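Hypothetical protein SO2946 (Shewanella oneidensis, PDB 2A5Z) is of unknown function but binds magnesium and has a jelly-roll fold with a carbohydrate-binding module, which suggests that it may bind sugars. Local coordinates at residues Ser47-Ser52 / Ala105-Ala110. Sequence-based numbering, arbitrary orientation.
Sequences SDFYAS and AGMLMA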
loop_
_atom_site.group_PDB
_atom_site.type_symbol
_atom_site.label_atom_id
_atom_site.label_comp_id
_atom_site.label_asym_id
_atom_site.label_seq_id
_atom_site.Cartn_x
_atom_site.Cartn_y
_atom_site.Cartn_z
ATOM N N SER C 47 8.400 11.496 -15.517
ATOM C CA SER C 47 8.872 10.893 -16.771
ATOM C C SER C 47 9.335 9.445 -16.638
ATOM O O SER C 47 9.542 8.749 -17.640
ATOM C CB SER C 47 9.963 11.759 -17.403
ATOM O OG SER C 47 11.080 11.841 -16.543
ATOM N N ASP C 48 9.486 8.994 -15.395
ATOM C CA ASP C 48 9.922 7.632 -15.112
ATOM C C ASP C 48 8.868 6.932 -14.268
ATOM O O ASP C 48 8.207 7.569 -13.445
ATOM C CB ASP C 48 11.268 7.641 -14.380
ATOM C CG ASP C 48 12.371 8.324 -15.180
ATOM O OD1 ASP C 48 12.968 7.665 -16.062
ATOM O OD2 ASP C 48 12.652 9.520 -14.918
ATOM N N PHE C 49 8.675 5.637 -14.496
ATOM C CA PHE C 49 7.839 4.849 -13.612
ATOM C C PHE C 49 8.632 3.687 -13.046
ATOM O O PHE C 49 9.346 3.012 -13.781
ATOM C CB PHE C 49 6.581 4.321 -14.317
ATOM C CG PHE C 49 5.743 3.424 -13.444
ATOM C CD1 PHE C 49 4.756 3.958 -12.622
ATOM C CD2 PHE C 49 5.964 2.044 -13.421
ATOM C CE1 PHE C 49 3.988 3.137 -11.798
ATOM C CE2 PHE C 49 5.208 1.216 -12.599
ATOM C CZ PHE C 49 4.217 1.765 -11.784
ATOM N N TYR C 50 8.490 3.463 -11.741
ATOM C CA TYR C 50 9.092 2.318 -11.076
ATOM C C TYR C 50 8.124 1.686 -10.073
ATOM O O TYR C 50 7.448 2.396 -9.331
ATOM C CB TYR C 50 10.387 2.725 -10.357
ATOM C CG TYR C 50 11.160 1.527 -9.879
ATOM C CD1 TYR C 50 12.083 0.897 -10.716
ATOM C CD2 TYR C 50 10.943 0.991 -8.610
ATOM C CE1 TYR C 50 12.789 -0.229 -10.292
ATOM C CE2 TYR C 50 11.638 -0.148 -8.180
ATOM C CZ TYR C 50 12.551 -0.743 -9.028
ATOM O OH TYR C 50 13.244 -1.848 -8.615
ATOM N N ALA C 51 8.068 0.355 -10.062
ATOM C CA ALA C 51 7.350 -0.396 -9.030
ATOM C C ALA C 51 8.014 -1.755 -8.821
ATOM O O ALA C 51 8.516 -2.357 -9.768
ATOM C CB ALA C 51 5.875 -0.575 -9.396
ATOM N N SER C 52 8.038 -2.224 -7.580
ATOM C CA SER C 52 8.564 -3.550 -7.287
ATOM C C SER C 52 7.878 -4.132 -6.062
ATOM O O SER C 52 7.385 -3.395 -5.207
ATOM C CB SER C 52 10.079 -3.498 -7.078
ATOM O OG SER C 52 10.388 -2.837 -5.871
ATOM N N ALA C 105 0.978 -11.679 -10.739
ATOM C CA ALA C 105 1.542 -10.427 -10.256
ATOM C C ALA C 105 1.816 -9.541 -11.463
ATOM O O ALA C 105 2.722 -9.811 -12.258
ATOM C CB ALA C 105 2.829 -10.675 -9.429
ATOM N N GLY C 106 1.009 -8.499 -11.629
ATOM C CA GLY C 106 1.099 -7.698 -12.836
ATOM C C GLY C 106 0.494 -6.316 -12.769
ATOM O O GLY C 106 -0.009 -5.886 -11.720
HETATM N N MSE C 107 0.577 -5.621 -13.904
HETATM C CA MSE C 107 0.008 -4.274 -14.085
HETATM C C MSE C 107 -0.794 -4.205 -15.393
HETATM O O MSE C 107 -0.675 -5.090 -16.257
HETATM C CB MSE C 107 1.115 -3.197 -14.048
HETATM C CG MSE C 107 1.796 -3.016 -12.657
HETATM SE SE MSE C 107 2.890 -1.585 -12.493
HETATM C CE MSE C 107 1.662 -0.277 -12.372
ATOM N N LEU C 108 -1.614 -3.165 -15.535
ATOM C CA LEU C 108 -2.391 -2.932 -16.758
ATOM C C LEU C 108 -1.496 -2.478 -17.912
ATOM O O LEU C 108 -0.531 -1.734 -17.706
ATOM C CB LEU C 108 -3.482 -1.877 -16.516
ATOM C CG LEU C 108 -4.595 -2.236 -15.530
ATOM C CD1 LEU C 108 -5.285 -0.971 -14.985
ATOM C CD2 LEU C 108 -5.611 -3.215 -16.139
HETATM N N MSE C 109 -1.839 -2.905 -19.127
HETATM C CA MSE C 109 -1.050 -2.560 -20.320
HETATM C C MSE C 109 -1.295 -1.139 -20.825
HETATM O O MSE C 109 -0.395 -0.533 -21.430
HETATM C CB MSE C 109 -1.284 -3.592 -21.431
HETATM C CG MSE C 109 -0.965 -5.038 -20.977
HETATM SE SE MSE C 109 -0.951 -6.318 -22.257
HETATM C CE MSE C 109 0.479 -5.745 -23.178
ATOM N N ALA C 110 -2.488 -0.601 -20.557
ATOM C CA ALA C 110 -2.884 0.733 -21.043
ATOM C C ALA C 110 -1.909 1.841 -20.657
ATOM O O ALA C 110 -1.723 2.804 -21.399
ATOM C CB ALA C 110 -4.295 1.086 -20.559
#
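A Met-aromatic contact between Phe-49 and selenomethionine Met-107 joins the two larger antiparallel sheets of the jelly roll, linking an outermost strand of one sheet, 48-53, to the end of strand 102-107 in the other. The backbones are well separated, 9.7 Å between CA of Ala-51 and CA of Met-107, and no hydrogen bond crosses between the segments; side chains alone span the gap, as expected where sheets pack through their inner faces. Phe-49 and Met-107 approach from opposite directions. With CG anti to the backbone N (chi1 176°), the phenyl group reaches out from its strand and presents the far end of the ring, CE2 and CZ, to the selenomethionine. SE of Met-107 lies 3.6 Å from CE2 of Phe-49. Its line to the ring centroid runs 67° off the ring normal, an oblique approach. A bend at chi3 (75°) lays the SE-CE bond of Met-107 across the end of the ring, with the methyl nearest CZ. On the same inward-facing side of strand 48-53, Ala-51 adds a looser apolar contact, its CB 4.4 Å from SE of Met-107. Phe-251 of the adjoining strand 245-254 touches both Phe-49 and Met-107, while Phe-112 meets the Phe-49 ring edge-to-face. The second subunit of the assembly also packs here, its Phe-88 against Phe-49 and its Met-56 against Met-107, so this buried apolar cluster extends across the subunit boundary. Between the two segments the nearest approach is the methyl contact, a short one, with CE of Met-107 3.3 Å from CZ of Phe-49.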